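Local coordinates for protein periplasmic beta-glucosidase (Pseudomonas aeruginosa, PDB 6R5T) that probably hydrolyses terminal, non-reducing beta-D-glucosyl residues with release of beta-D-glucose, as a periplasmic glycoside hydrolase of family 3, at residues F619-R633 with G719-L733. The protein carries 1 engineered substitution. Residues are numbered along the deposited sequence; the frame is centred on the assembly and turned at random.
Sequences FSLSPLRLSSERLAR and GLDSAQTESRSFTLL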
loop_
_atom_site.group_PDB
_atom_site.type_symbol
_atom_site.label_atom_id
_atom_site.label_comp_id
_atom_site.label_asym_id
_atom_site.label_seq_id
_atom_site.Cartn_x
_atom_site.Cartn_y
_atom_site.Cartn_z
ATOM N N PHE A 619 -27.716 -7.633 -23.081
ATOM C CA PHE A 619 -28.376 -8.561 -22.157
ATOM C C PHE A 619 -29.274 -7.782 -21.201
ATOM O O PHE A 619 -29.048 -6.565 -20.911
ATOM C CB PHE A 619 -27.341 -9.389 -21.396
ATOM C CG PHE A 619 -26.488 -10.278 -22.269
ATOM C CD1 PHE A 619 -26.903 -11.561 -22.609
ATOM C CD2 PHE A 619 -25.259 -9.833 -22.738
ATOM C CE1 PHE A 619 -26.097 -12.376 -23.404
ATOM C CE2 PHE A 619 -24.459 -10.648 -23.512
ATOM C CZ PHE A 619 -24.904 -11.915 -23.877
ATOM N N SER A 620 -30.316 -8.463 -20.768
ATOM C CA SER A 620 -31.312 -7.936 -19.801
ATOM C C SER A 620 -31.443 -8.921 -18.652
ATOM O O SER A 620 -31.329 -10.139 -18.862
ATOM C CB SER A 620 -32.647 -7.688 -20.441
ATOM O OG SER A 620 -32.523 -6.805 -21.561
ATOM N N LEU A 621 -31.575 -8.416 -17.431
ATOM C CA LEU A 621 -31.887 -9.244 -16.238
ATOM C C LEU A 621 -33.258 -8.820 -15.732
ATOM O O LEU A 621 -33.553 -7.614 -15.689
ATOM C CB LEU A 621 -30.858 -9.075 -15.117
ATOM C CG LEU A 621 -29.488 -9.702 -15.348
ATOM C CD1 LEU A 621 -28.459 -9.226 -14.358
ATOM C CD2 LEU A 621 -29.599 -11.198 -15.255
ATOM N N SER A 622 -34.087 -9.799 -15.405
ATOM C CA SER A 622 -35.377 -9.562 -14.740
ATOM C C SER A 622 -35.076 -9.175 -13.299
ATOM O O SER A 622 -33.943 -9.291 -12.824
ATOM C CB SER A 622 -36.239 -10.785 -14.828
ATOM O OG SER A 622 -35.744 -11.844 -14.013
ATOM N N PRO A 623 -36.097 -8.732 -12.539
ATOM C CA PRO A 623 -35.872 -8.343 -11.153
ATOM C C PRO A 623 -35.400 -9.538 -10.341
ATOM O O PRO A 623 -35.861 -10.666 -10.543
ATOM C CB PRO A 623 -37.265 -7.888 -10.692
ATOM C CG PRO A 623 -37.965 -7.526 -11.960
ATOM C CD PRO A 623 -37.501 -8.543 -12.969
ATOM N N LEU A 624 -34.495 -9.267 -9.405
ATOM C CA LEU A 624 -34.013 -10.307 -8.504
ATOM C C LEU A 624 -35.123 -10.691 -7.521
ATOM O O LEU A 624 -35.757 -9.784 -6.965
ATOM C CB LEU A 624 -32.823 -9.738 -7.735
ATOM C CG LEU A 624 -32.267 -10.638 -6.646
ATOM C CD1 LEU A 624 -31.740 -11.950 -7.167
ATOM C CD2 LEU A 624 -31.202 -9.893 -5.870
ATOM N N ARG A 625 -35.311 -11.979 -7.346
ATOM C CA ARG A 625 -36.305 -12.503 -6.378
ATOM C C ARG A 625 -35.633 -13.530 -5.468
ATOM O O ARG A 625 -34.977 -14.458 -5.956
ATOM C CB ARG A 625 -37.498 -13.050 -7.170
ATOM C CG ARG A 625 -38.246 -11.978 -7.972
ATOM C CD ARG A 625 -39.026 -10.982 -7.105
ATOM N NE ARG A 625 -39.798 -9.936 -7.806
ATOM C CZ ARG A 625 -39.476 -8.628 -7.870
ATOM N NH1 ARG A 625 -38.365 -8.168 -7.304
ATOM N NH2 ARG A 625 -40.261 -7.773 -8.521
ATOM N N LEU A 626 -35.847 -13.412 -4.153
ATOM C CA LEU A 626 -35.356 -14.401 -3.182
ATOM C C LEU A 626 -36.518 -15.326 -2.790
ATOM O O LEU A 626 -37.660 -14.837 -2.729
ATOM C CB LEU A 626 -34.814 -13.682 -1.949
ATOM C CG LEU A 626 -33.741 -12.639 -2.204
ATOM C CD1 LEU A 626 -33.233 -12.073 -0.876
ATOM C CD2 LEU A 626 -32.597 -13.243 -3.003
ATOM N N SER A 627 -36.204 -16.574 -2.491
ATOM C CA SER A 627 -37.200 -17.630 -2.178
ATOM C C SER A 627 -37.861 -17.331 -0.822
ATOM O O SER A 627 -38.981 -17.792 -0.612
ATOM C CB SER A 627 -36.601 -18.991 -2.192
ATOM O OG SER A 627 -35.541 -19.074 -1.297
ATOM N N SER A 628 -37.216 -16.576 0.068
ATOM C CA SER A 628 -37.877 -16.099 1.298
ATOM C C SER A 628 -37.149 -14.887 1.870
ATOM O O SER A 628 -36.020 -14.601 1.461
ATOM C CB SER A 628 -38.057 -17.188 2.338
ATOM O OG SER A 628 -36.872 -17.501 3.022
ATOM N N GLU A 629 -37.819 -14.246 2.806
ATOM C CA GLU A 629 -37.325 -13.035 3.482
ATOM C C GLU A 629 -36.522 -13.433 4.711
ATOM O O GLU A 629 -35.850 -12.558 5.232
ATOM C CB GLU A 629 -38.506 -12.140 3.834
ATOM C CG GLU A 629 -39.079 -11.431 2.613
ATOM C CD GLU A 629 -40.029 -10.273 2.894
ATOM O OE1 GLU A 629 -39.814 -9.536 3.902
ATOM O OE2 GLU A 629 -40.977 -10.092 2.091
ATOM N N ARG A 630 -36.625 -14.693 5.143
ATOM C CA ARG A 630 -35.995 -15.179 6.378
ATOM C C ARG A 630 -35.294 -16.480 6.059
ATOM O O ARG A 630 -35.806 -17.251 5.224
ATOM C CB ARG A 630 -37.073 -15.340 7.444
ATOM C CG ARG A 630 -37.620 -14.010 7.916
ATOM C CD ARG A 630 -38.962 -14.196 8.605
ATOM N NE ARG A 630 -38.767 -13.941 10.015
ATOM C CZ ARG A 630 -39.456 -14.493 11.005
ATOM N NH1 ARG A 630 -39.142 -14.178 12.253
ATOM N NH2 ARG A 630 -40.431 -15.359 10.763
ATOM N N LEU A 631 -34.115 -16.672 6.625
ATOM C CA LEU A 631 -33.324 -17.904 6.448
ATOM C C LEU A 631 -33.045 -18.506 7.819
ATOM O O LEU A 631 -32.397 -17.887 8.669
ATOM C CB LEU A 631 -32.025 -17.607 5.700
ATOM C CG LEU A 631 -31.152 -18.820 5.397
ATOM C CD1 LEU A 631 -31.886 -19.789 4.498
ATOM C CD2 LEU A 631 -29.805 -18.411 4.779
ATOM N N ALA A 632 -33.561 -19.704 8.046
ATOM C CA ALA A 632 -33.202 -20.466 9.252
ATOM C C ALA A 632 -31.799 -21.062 9.110
ATOM O O ALA A 632 -31.355 -21.457 8.001
ATOM C CB ALA A 632 -34.254 -21.528 9.482
ATOM N N ARG A 633 -31.110 -21.211 10.230
ATOM C CA ARG A 633 -29.840 -21.979 10.285
ATOM C C ARG A 633 -30.098 -23.413 9.804
ATOM O O ARG A 633 -31.107 -23.991 10.212
ATOM C CB ARG A 633 -29.282 -22.050 11.702
ATOM C CG ARG A 633 -29.162 -20.713 12.415
ATOM C CD ARG A 633 -27.785 -20.139 12.218
ATOM N NE ARG A 633 -27.678 -18.841 12.885
ATOM C CZ ARG A 633 -26.581 -18.097 12.908
ATOM N NH1 ARG A 633 -25.480 -18.537 12.319
ATOM N NH2 ARG A 633 -26.598 -16.907 13.490
ATOM N N GLY A 719 -25.945 -8.803 -10.863
ATOM C CA GLY A 719 -25.759 -7.988 -12.066
ATOM C C GLY A 719 -24.681 -8.579 -12.955
ATOM O O GLY A 719 -24.148 -9.664 -12.684
ATOM N N LEU A 720 -24.427 -7.876 -14.052
ATOM C CA LEU A 720 -23.416 -8.318 -15.052
ATOM C C LEU A 720 -22.038 -7.686 -14.828
ATOM O O LEU A 720 -21.117 -7.978 -15.603
ATOM C CB LEU A 720 -23.970 -7.994 -16.441
ATOM C CG LEU A 720 -25.319 -8.610 -16.743
ATOM C CD1 LEU A 720 -25.711 -8.308 -18.179
ATOM C CD2 LEU A 720 -25.346 -10.125 -16.524
ATOM N N ASP A 721 -21.880 -6.901 -13.763
ATOM C CA ASP A 721 -20.559 -6.537 -13.220
ATOM C C ASP A 721 -20.779 -6.075 -11.778
ATOM O O ASP A 721 -21.908 -5.916 -11.332
ATOM C CB ASP A 721 -19.783 -5.561 -14.119
ATOM C CG ASP A 721 -20.395 -4.216 -14.307
ATOM O OD1 ASP A 721 -20.741 -3.608 -13.300
ATOM O OD2 ASP A 721 -20.530 -3.785 -15.461
ATOM N N SER A 722 -19.712 -5.810 -11.059
ATOM C CA SER A 722 -19.775 -5.419 -9.639
ATOM C C SER A 722 -20.336 -4.011 -9.446
ATOM O O SER A 722 -20.733 -3.697 -8.293
ATOM C CB SER A 722 -18.446 -5.598 -8.992
ATOM O OG SER A 722 -17.488 -4.670 -9.466
ATOM N N ALA A 723 -20.342 -3.177 -10.475
ATOM C CA ALA A 723 -20.861 -1.793 -10.398
ATOM C C ALA A 723 -22.323 -1.660 -10.825
ATOM O O ALA A 723 -22.893 -0.582 -10.552
ATOM C CB ALA A 723 -20.020 -0.906 -11.260
ATOM N N GLN A 724 -22.866 -2.598 -11.578
ATOM C CA GLN A 724 -24.214 -2.484 -12.219
ATOM C C GLN A 724 -25.100 -3.577 -11.631
ATOM O O GLN A 724 -25.382 -4.571 -12.290
ATOM C CB GLN A 724 -24.133 -2.585 -13.738
ATOM C CG GLN A 724 -23.259 -1.485 -14.328
ATOM C CD GLN A 724 -23.381 -1.453 -15.831
ATOM O OE1 GLN A 724 -24.276 -0.796 -16.378
ATOM N NE2 GLN A 724 -22.525 -2.215 -16.512
ATOM N N THR A 725 -25.499 -3.412 -10.387
ATOM C CA THR A 725 -26.288 -4.443 -9.685
ATOM C C THR A 725 -27.567 -3.853 -9.106
ATOM O O THR A 725 -27.780 -2.590 -9.113
ATOM C CB THR A 725 -25.500 -5.056 -8.522
ATOM O OG1 THR A 725 -25.194 -4.044 -7.565
ATOM C CG2 THR A 725 -24.212 -5.730 -8.953
ATOM N N GLU A 726 -28.418 -4.756 -8.659
ATOM C CA GLU A 726 -29.523 -4.365 -7.755
ATOM C C GLU A 726 -29.564 -5.378 -6.632
ATOM O O GLU A 726 -29.021 -6.522 -6.793
ATOM C CB GLU A 726 -30.842 -4.286 -8.492
ATOM C CG GLU A 726 -31.302 -5.603 -9.013
ATOM C CD GLU A 726 -32.400 -5.464 -10.044
ATOM O OE1 GLU A 726 -32.232 -4.637 -10.965
ATOM O OE2 GLU A 726 -33.353 -6.249 -9.951
ATOM N N SER A 727 -30.200 -4.967 -5.533
ATOM C CA SER A 727 -30.221 -5.830 -4.337
ATOM C C SER A 727 -31.606 -6.135 -3.803
ATOM O O SER A 727 -32.567 -5.379 -4.041
ATOM C CB SER A 727 -29.332 -5.327 -3.265
ATOM O OG SER A 727 -29.832 -4.195 -2.653
ATOM N N ARG A 728 -31.680 -7.285 -3.153
ATOM C CA ARG A 728 -32.810 -7.619 -2.246
ATOM C C ARG A 728 -32.227 -8.129 -0.945
ATOM O O ARG A 728 -31.113 -8.686 -0.953
ATOM C CB ARG A 728 -33.658 -8.744 -2.825
ATOM C CG ARG A 728 -34.283 -8.405 -4.166
ATOM C CD ARG A 728 -35.282 -7.304 -4.027
ATOM N NE ARG A 728 -36.593 -7.838 -3.776
ATOM C CZ ARG A 728 -37.683 -7.072 -3.644
ATOM N NH1 ARG A 728 -38.871 -7.624 -3.437
ATOM N NH2 ARG A 728 -37.579 -5.755 -3.696
ATOM N N SER A 729 -32.979 -7.988 0.137
ATOM C CA SER A 729 -32.474 -8.367 1.464
ATOM C C SER A 729 -33.200 -9.590 2.017
ATOM O O SER A 729 -34.361 -9.799 1.690
ATOM C CB SER A 729 -32.565 -7.229 2.428
ATOM O OG SER A 729 -31.667 -6.215 1.990
ATOM N N PHE A 730 -32.504 -10.329 2.854
ATOM C CA PHE A 730 -33.157 -11.329 3.721
ATOM C C PHE A 730 -32.566 -11.200 5.114
ATOM O O PHE A 730 -31.547 -10.546 5.329
ATOM C CB PHE A 730 -33.026 -12.731 3.151
ATOM C CG PHE A 730 -31.633 -13.299 3.210
ATOM C CD1 PHE A 730 -30.745 -13.060 2.175
ATOM C CD2 PHE A 730 -31.212 -14.081 4.267
ATOM C CE1 PHE A 730 -29.466 -13.573 2.215
ATOM C CE2 PHE A 730 -29.926 -14.584 4.309
ATOM C CZ PHE A 730 -29.059 -14.328 3.268
ATOM N N THR A 731 -33.208 -11.845 6.070
ATOM C CA THR A 731 -32.733 -11.891 7.448
ATOM C C THR A 731 -32.352 -13.319 7.823
ATOM O O THR A 731 -33.146 -14.240 7.632
ATOM C CB THR A 731 -33.814 -11.380 8.399
ATOM O OG1 THR A 731 -34.128 -10.036 8.068
ATOM C CG2 THR A 731 -33.359 -11.432 9.831
ATOM N N LEU A 732 -31.128 -13.498 8.309
ATOM C CA LEU A 732 -30.694 -14.776 8.915
ATOM C C LEU A 732 -31.210 -14.774 10.346
ATOM O O LEU A 732 -30.960 -13.788 11.092
ATOM C CB LEU A 732 -29.169 -14.869 8.913
ATOM C CG LEU A 732 -28.572 -16.141 9.489
ATOM C CD1 LEU A 732 -28.948 -17.340 8.623
ATOM C CD2 LEU A 732 -27.062 -16.016 9.609
ATOM N N LEU A 733 -31.863 -15.869 10.738
ATOM C CA LEU A 733 -32.429 -16.020 12.112
ATOM C C LEU A 733 -31.360 -16.510 13.114
ATOM O O LEU A 733 -30.421 -17.160 12.627
ATOM C CB LEU A 733 -33.607 -16.996 12.021
ATOM C CG LEU A 733 -34.718 -16.561 11.070
ATOM C CD1 LEU A 733 -35.794 -17.635 10.880
ATOM C CD2 LEU A 733 -35.332 -15.246 11.509
HETATM O O HOH W 1 -31.963 -8.117 -11.433
HETATM O O HOH W 2 -37.222 -10.800 -3.130
HETATM O O HOH W 3 -36.177 -11.534 0.984
#
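L631 packs alongside the ring of F730, the two side chains running in the same direction, in the close-packed part of the contact. The methyl CD2 of L631 reaches CE2 of the F730 ring at 3.9 Å, and the methyl CD1 of L626 approaches CD1 of the same ring at 4.1 Å. With chi1 at 71°, the ring thus turns its CD1 side to L626 and its CD2/CE2 side to L631, and F730 also meets V716 and L637 of neighbouring strands. Here the backbones run parallel: T731 N donates to E629 O, L631 N to T731 O (2.8 Å) and L733 N to L631 O (2.9 Å, nearly straight at 171°). Residues 630-631 thus add a short edge strand to the sheet containing 725-732, whereas 619-626 pairs with 636-645 in the other sheet; the chain crosses between the two layers of the C-terminal beta-sandwich, of the fibronectin type III-like kind found in many family 3 glycoside hydrolases. Toward 621-626 the backbones stand apart (L624 CA to R728 CA 6.9 Å), and on this more solvent-exposed side long side chains and waters span the gap. E726, extended beyond CG, accepts a long bond from L624 N at OE2 (3.3 Å), on the anti side of the carboxylate, while a water donates to S622 O and, weakly, to the same OE2. R728, bent at chi2 and chi3, lays its CG beside CD2 of L624 (3.8 Å) and shares a second water with L626 N. R625 NH1 lies over one face of its guanidinium, offset toward the rim and 3.9 Å from R728 NH1; both arginines are exposed, so water may screen the like charges. At the chain terminus, L732 CD2 sits over the centre of the R633 guanidinium, whose NH1 forms a salt bridge with E695.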